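Local structure of terminal oxygenase component of carbazole 1,9a-dioxygenase (Sphingomonas, 3GKQ) at residues E285-I290 with L336-M341; E342-D347 with W351-L356. The protein is the terminal oxygenase of carbazole 1,9a-dioxygenase, a Rieske non-heme iron enzyme that probably passes electrons from its [2Fe-2S] cluster to a mononuclear iron for ring dioxygenation. All blocks are in the same frame, centred on the assembly; numbering follows the deposited sequence.

Interaction 1: residues E285-I290 with L336-M341; sequences EWYVPI and LARRSM
Arg338 reaches out from the helix and lays one face of its guanidinium against the edge of the Tyr287 ring, with NH2 3.4 Å from Tyr287 CE1, near the ring plane. Ring and guanidinium stand almost perpendicular, 88° apart, so CD1 and CE1 rest on the flat of the cation. The arginine chain is extended from CG to NE and bridges backbones whose nearest CA atoms, those of Tyr287 and Arg338, are 11.1 Å apart. This edge is the tight part of a small, buried contact. Beyond it the packing loosens: Glu285 OE1 stays 4.3 Å from Arg338 NH2, past salt-bridge range, and water 1 lies between them, 2.6 Å from OE1, weakly accepting from NH2 at the guanidinium edge. Tyr287 OH donates to Glu285 OE1 over 2.6 Å, on its anti side, while Glu285 OE2 is held by Tyr297 OH. A phenylalanine in place of Tyr287 would probably leave Glu285 OE1 without this donor and its carboxylate freer to turn. Tyr297 also makes a cation-pi contact with Arg338. The side chain of Asp334, an iron ligand, is about 4 Å from that of Arg338, and the bound iron about 6 Å from that of Glu285: this is second-shell packing between sheet and helix beside the mononuclear iron site of a Rieske oxygenase catalytic domain.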
loop_
_atom_site.group_PDB
_atom_site.type_symbol
_atom_site.label_atom_id
_atom_site.label_comp_id
_atom_site.label_asym_id
_atom_site.label_seq_id
_atom_site.Cartn_x
_atom_site.Cartn_y
_atom_site.Cartn_z
ATOM N N GLU A 285 2.580 15.242 -28.469
ATOM C CA GLU A 285 2.326 14.575 -27.192
ATOM C C GLU A 285 3.353 14.915 -26.118
ATOM O O GLU A 285 4.552 14.956 -26.387
ATOM C CB GLU A 285 2.329 13.053 -27.356
ATOM C CG GLU A 285 1.426 12.504 -28.435
ATOM C CD GLU A 285 1.241 11.003 -28.308
ATOM O OE1 GLU A 285 2.232 10.298 -28.004
ATOM O OE2 GLU A 285 0.106 10.529 -28.513
ATOM N N TRP A 286 2.864 15.147 -24.902
ATOM C CA TRP A 286 3.711 15.435 -23.744
ATOM C C TRP A 286 3.501 14.300 -22.745
ATOM O O TRP A 286 2.422 13.707 -22.683
ATOM C CB TRP A 286 3.309 16.754 -23.075
ATOM C CG TRP A 286 3.966 17.988 -23.638
ATOM C CD1 TRP A 286 5.087 18.608 -23.166
ATOM C CD2 TRP A 286 3.525 18.764 -24.761
ATOM N NE1 TRP A 286 5.369 19.725 -23.919
ATOM C CE2 TRP A 286 4.424 19.844 -24.907
ATOM C CE3 TRP A 286 2.453 18.650 -25.660
ATOM C CZ2 TRP A 286 4.288 20.808 -25.911
ATOM C CZ3 TRP A 286 2.316 19.606 -26.662
ATOM C CH2 TRP A 286 3.230 20.673 -26.777
ATOM N N TYR A 287 4.540 14.003 -21.974
ATOM C CA TYR A 287 4.499 12.966 -20.951
ATOM C C TYR A 287 5.098 13.669 -19.740
ATOM O O TYR A 287 6.260 13.465 -19.404
ATOM C CB TYR A 287 5.380 11.791 -21.365
ATOM C CG TYR A 287 5.160 11.365 -22.792
ATOM C CD1 TYR A 287 4.081 10.554 -23.144
ATOM C CD2 TYR A 287 6.005 11.813 -23.802
ATOM C CE1 TYR A 287 3.851 10.200 -24.478
ATOM C CE2 TYR A 287 5.783 11.469 -25.131
ATOM C CZ TYR A 287 4.708 10.665 -25.461
ATOM O OH TYR A 287 4.497 10.330 -26.780
ATOM N N VAL A 288 4.289 14.508 -19.106
ATOM C CA VAL A 288 4.723 15.297 -17.969
ATOM C C VAL A 288 4.763 14.523 -16.669
ATOM O O VAL A 288 3.746 14.008 -16.200
ATOM C CB VAL A 288 3.819 16.537 -17.789
ATOM C CG1 VAL A 288 4.409 17.463 -16.738
ATOM C CG2 VAL A 288 3.665 17.260 -19.126
ATOM N N PRO A 289 5.950 14.438 -16.059
ATOM C CA PRO A 289 6.095 13.713 -14.795
ATOM C C PRO A 289 5.177 14.313 -13.732
ATOM O O PRO A 289 5.113 15.529 -13.597
ATOM C CB PRO A 289 7.567 13.927 -14.426
ATOM C CG PRO A 289 8.237 14.263 -15.726
ATOM C CD PRO A 289 7.207 15.105 -16.436
ATOM N N ILE A 290 4.457 13.466 -13.003
ATOM C CA ILE A 290 3.605 13.929 -11.914
ATOM C C ILE A 290 4.410 13.564 -10.663
ATOM O O ILE A 290 4.705 14.415 -9.826
ATOM C CB ILE A 290 2.243 13.217 -11.907
ATOM C CG1 ILE A 290 1.416 13.678 -13.118
ATOM C CG2 ILE A 290 1.504 13.535 -10.604
ATOM C CD1 ILE A 290 0.089 12.939 -13.291
ATOM N N LEU A 336 -1.345 0.401 -22.368
ATOM C CA LEU A 336 -0.994 -0.932 -21.873
ATOM C C LEU A 336 0.511 -1.097 -21.987
ATOM O O LEU A 336 1.166 -1.614 -21.080
ATOM C CB LEU A 336 -1.661 -2.037 -22.714
ATOM C CG LEU A 336 -1.787 -3.472 -22.157
ATOM C CD1 LEU A 336 -1.871 -4.464 -23.317
ATOM C CD2 LEU A 336 -0.610 -3.835 -21.276
ATOM N N ALA A 337 1.057 -0.670 -23.120
ATOM C CA ALA A 337 2.487 -0.784 -23.352
ATOM C C ALA A 337 3.287 -0.090 -22.246
ATOM O O ALA A 337 4.250 -0.649 -21.724
ATOM C CB ALA A 337 2.842 -0.195 -24.716
ATOM N N ARG A 338 2.883 1.126 -21.892
ATOM C CA ARG A 338 3.580 1.880 -20.851
ATOM C C ARG A 338 3.459 1.202 -19.491
ATOM O O ARG A 338 4.429 1.123 -18.746
ATOM C CB ARG A 338 3.029 3.305 -20.766
ATOM C CG ARG A 338 3.177 4.079 -22.056
ATOM C CD ARG A 338 2.643 5.494 -21.914
ATOM N NE ARG A 338 2.433 6.093 -23.226
ATOM C CZ ARG A 338 1.743 7.205 -23.440
ATOM N NH1 ARG A 338 1.194 7.859 -22.420
ATOM N NH2 ARG A 338 1.571 7.639 -24.683
ATOM N N ARG A 339 2.267 0.711 -19.171
ATOM C CA ARG A 339 2.052 0.044 -17.897
ATOM C C ARG A 339 2.779 -1.291 -17.798
ATOM O O ARG A 339 3.269 -1.654 -16.726
ATOM C CB ARG A 339 0.557 -0.162 -17.656
ATOM C CG ARG A 339 -0.222 1.140 -17.655
ATOM C CD ARG A 339 -1.682 0.935 -17.285
ATOM N NE ARG A 339 -1.829 0.473 -15.911
ATOM C CZ ARG A 339 -2.951 0.574 -15.208
ATOM N NH1 ARG A 339 -4.029 1.125 -15.752
ATOM N NH2 ARG A 339 -2.996 0.128 -13.960
ATOM N N SER A 340 2.869 -2.019 -18.909
ATOM C CA SER A 340 3.537 -3.313 -18.878
ATOM C C SER A 340 5.048 -3.178 -18.806
ATOM O O SER A 340 5.718 -4.037 -18.232
ATOM C CB SER A 340 3.144 -4.164 -20.089
ATOM O OG SER A 340 3.392 -5.537 -19.809
ATOM N N MET A 341 5.595 -2.113 -19.388
ATOM C CA MET A 341 7.041 -1.898 -19.325
ATOM C C MET A 341 7.436 -1.339 -17.958
ATOM O O MET A 341 8.530 -1.602 -17.468
ATOM C CB MET A 341 7.515 -0.888 -20.377
ATOM C CG MET A 341 7.609 -1.406 -21.795
ATOM S SD MET A 341 8.616 -0.303 -22.795
ATOM C CE MET A 341 7.538 1.115 -22.915
HETATM O O HOH W 1 1.736 7.754 -27.632
#

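Interaction 2: residues E342-D347 with W351-L356; sequences EPFYAD and WREEVL
Tyr345 points the CD1 corner of its ring at the face of Trp351, a T-shaped (edge-to-face) pair with the planes 56° apart. Tyr345 CD1 sits over the centre of the indole, 3.6 Å from Trp351 CD2, and the centroids of the Tyr345 ring and the six-membered ring of Trp351 are 4.5 Å apart. The indole is also pinned at its edge: water 2 lies in its plane, accepting from Trp351 NE1 at 3.0 Å and donating to Tyr345 O at 2.7 Å. At the far end of the tyrosine, Tyr345 OH donates to Glu354 OE1 over 2.6 Å, using the anti lone pair, with ring and carboxylate planes 65° apart. Glu354 CG lies between its own N and carbonyl carbon (chi1 69°), and the extended chain beyond brings OE1 to the edge of the tyrosine ring. The contact closes a tight corner between two consecutive helices of the catalytic domain: helix 332-346 ends and the short helix 349-353 sets off in another direction, Glu354 being the first residue to leave helical geometry. Glu354 OE2 forms salt bridges with Arg367 and Arg14, while Tyr345 OH also bonds Arg75 NE of the second subunit, beside that subunit's [2Fe-2S] cluster. Phe344 CD2 sits over one face of the Tyr345 ring, toward its rim. Phe344 CZ comes within 3.8 Å of Glu353 CB, and Glu353 OE2 makes its salt bridge with Arg349.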
loop_
_atom_site.group_PDB
_atom_site.type_symbol
_atom_site.label_atom_id
_atom_site.label_comp_id
_atom_site.label_asym_id
_atom_site.label_seq_id
_atom_site.Cartn_x
_atom_site.Cartn_y
_atom_site.Cartn_z
ATOM N N GLU A 342 6.535 -0.559 -17.367
ATOM C CA GLU A 342 6.768 0.108 -16.083
ATOM C C GLU A 342 7.558 -0.678 -15.034
ATOM O O GLU A 342 8.656 -0.269 -14.657
ATOM C CB GLU A 342 5.427 0.601 -15.506
ATOM C CG GLU A 342 5.478 1.193 -14.081
ATOM C CD GLU A 342 6.363 2.433 -13.947
ATOM O OE1 GLU A 342 6.757 3.031 -14.976
ATOM O OE2 GLU A 342 6.652 2.824 -12.796
ATOM N N PRO A 343 7.035 -1.827 -14.568
ATOM C CA PRO A 343 7.794 -2.572 -13.555
ATOM C C PRO A 343 9.200 -3.015 -13.957
ATOM O O PRO A 343 10.091 -3.099 -13.112
ATOM C CB PRO A 343 6.874 -3.752 -13.223
ATOM C CG PRO A 343 6.083 -3.945 -14.495
ATOM C CD PRO A 343 5.791 -2.534 -14.930
ATOM N N PHE A 344 9.406 -3.289 -15.240
ATOM C CA PHE A 344 10.713 -3.723 -15.717
ATOM C C PHE A 344 11.747 -2.611 -15.567
ATOM O O PHE A 344 12.916 -2.877 -15.297
ATOM C CB PHE A 344 10.617 -4.143 -17.188
ATOM C CG PHE A 344 11.857 -4.821 -17.721
ATOM C CD1 PHE A 344 12.358 -5.968 -17.116
ATOM C CD2 PHE A 344 12.477 -4.350 -18.879
ATOM C CE1 PHE A 344 13.460 -6.645 -17.657
ATOM C CE2 PHE A 344 13.576 -5.014 -19.429
ATOM C CZ PHE A 344 14.067 -6.163 -18.823
ATOM N N TYR A 345 11.309 -1.365 -15.729
ATOM C CA TYR A 345 12.212 -0.221 -15.634
ATOM C C TYR A 345 12.143 0.559 -14.316
ATOM O O TYR A 345 13.041 1.338 -14.018
ATOM C CB TYR A 345 11.951 0.745 -16.801
ATOM C CG TYR A 345 12.340 0.187 -18.153
ATOM C CD1 TYR A 345 13.654 0.273 -18.609
ATOM C CD2 TYR A 345 11.409 -0.478 -18.952
ATOM C CE1 TYR A 345 14.038 -0.291 -19.822
ATOM C CE2 TYR A 345 11.782 -1.050 -20.178
ATOM C CZ TYR A 345 13.099 -0.951 -20.599
ATOM O OH TYR A 345 13.492 -1.520 -21.787
ATOM N N ALA A 346 11.090 0.351 -13.534
ATOM C CA ALA A 346 10.926 1.082 -12.278
ATOM C C ALA A 346 12.094 0.954 -11.299
ATOM O O ALA A 346 12.399 1.897 -10.575
ATOM C CB ALA A 346 9.625 0.666 -11.594
ATOM N N ASP A 347 12.749 -0.203 -11.281
ATOM C CA ASP A 347 13.876 -0.420 -10.376
ATOM C C ASP A 347 15.229 -0.309 -11.074
ATOM O O ASP A 347 16.241 -0.764 -10.543
ATOM C CB ASP A 347 13.767 -1.793 -9.704
ATOM C CG ASP A 347 13.616 -2.922 -10.709
ATOM O OD1 ASP A 347 14.089 -2.769 -11.858
ATOM O OD2 ASP A 347 13.028 -3.966 -10.347
ATOM N N TRP A 351 16.989 -1.016 -17.825
ATOM C CA TRP A 351 17.983 -0.353 -18.666
ATOM C C TRP A 351 19.180 -1.248 -18.968
ATOM O O TRP A 351 19.840 -1.088 -19.999
ATOM C CB TRP A 351 18.466 0.943 -18.004
ATOM C CG TRP A 351 17.345 1.821 -17.559
ATOM C CD1 TRP A 351 16.962 2.071 -16.274
ATOM C CD2 TRP A 351 16.415 2.517 -18.395
ATOM N NE1 TRP A 351 15.850 2.876 -16.255
ATOM C CE2 TRP A 351 15.491 3.167 -17.546
ATOM C CE3 TRP A 351 16.270 2.658 -19.784
ATOM C CZ2 TRP A 351 14.436 3.942 -18.033
ATOM C CZ3 TRP A 351 15.216 3.431 -20.273
ATOM C CH2 TRP A 351 14.315 4.062 -19.400
ATOM N N ARG A 352 19.453 -2.193 -18.076
ATOM C CA ARG A 352 20.585 -3.100 -18.258
ATOM C C ARG A 352 20.185 -4.436 -18.883
ATOM O O ARG A 352 20.958 -5.032 -19.629
ATOM C CB ARG A 352 21.250 -3.402 -16.911
ATOM C CG ARG A 352 21.091 -2.312 -15.861
ATOM C CD ARG A 352 21.911 -1.081 -16.180
ATOM N NE ARG A 352 21.690 -0.027 -15.192
ATOM C CZ ARG A 352 22.448 1.058 -15.071
ATOM N NH1 ARG A 352 23.486 1.238 -15.877
ATOM N NH2 ARG A 352 22.168 1.962 -14.142
ATOM N N GLU A 353 18.982 -4.906 -18.571
ATOM C CA GLU A 353 18.525 -6.205 -19.060
ATOM C C GLU A 353 17.767 -6.236 -20.382
ATOM O O GLU A 353 17.601 -7.302 -20.969
ATOM C CB GLU A 353 17.671 -6.885 -17.990
ATOM C CG GLU A 353 18.414 -7.210 -16.716
ATOM C CD GLU A 353 17.523 -7.885 -15.698
ATOM O OE1 GLU A 353 16.883 -8.902 -16.048
ATOM O OE2 GLU A 353 17.460 -7.404 -14.549
ATOM N N GLU A 354 17.291 -5.084 -20.842
ATOM C CA GLU A 354 16.559 -5.024 -22.105
ATOM C C GLU A 354 17.445 -5.570 -23.227
ATOM O O GLU A 354 18.670 -5.481 -23.152
ATOM C CB GLU A 354 16.175 -3.572 -22.423
ATOM C CG GLU A 354 17.381 -2.683 -22.771
ATOM C CD GLU A 354 17.050 -1.193 -22.837
ATOM O OE1 GLU A 354 15.882 -0.807 -22.622
ATOM O OE2 GLU A 354 17.973 -0.402 -23.106
ATOM N N VAL A 355 16.825 -6.153 -24.251
ATOM C CA VAL A 355 17.558 -6.665 -25.409
ATOM C C VAL A 355 16.976 -5.919 -26.604
ATOM O O VAL A 355 15.915 -6.273 -27.127
ATOM C CB VAL A 355 17.355 -8.182 -25.609
ATOM C CG1 VAL A 355 18.033 -8.626 -26.899
ATOM C CG2 VAL A 355 17.939 -8.949 -24.430
ATOM N N LEU A 356 17.677 -4.877 -27.035
ATOM C CA LEU A 356 17.207 -4.041 -28.133
ATOM C C LEU A 356 17.538 -4.547 -29.533
ATOM O O LEU A 356 18.462 -5.341 -29.714
ATOM C CB LEU A 356 17.773 -2.633 -27.963
ATOM C CG LEU A 356 17.521 -1.984 -26.600
ATOM C CD1 LEU A 356 18.097 -0.577 -26.593
ATOM C CD2 LEU A 356 16.027 -1.952 -26.317
HETATM O O HOH W 2 14.542 3.561 -13.680
#

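Well into the chain, strand 282-289 is followed by strand 294-304 and helix 308-328 before helix 332-346 begins. Interaction 1 closes that loop of 45 residues, tying the antiparallel sheet to the middle of helix 332-346. Interaction 2 opens directly afterwards, at residue 342 on the same helix, and spans three residues, two of them already in helix 349-353, to reach 351-356. The two are in series, neither nested nor crossed, their centres 14 Å apart. Helix 332-346 therefore joins the sheet near the iron to the helical corner beyond it, and residues of both interactions touch the second subunit.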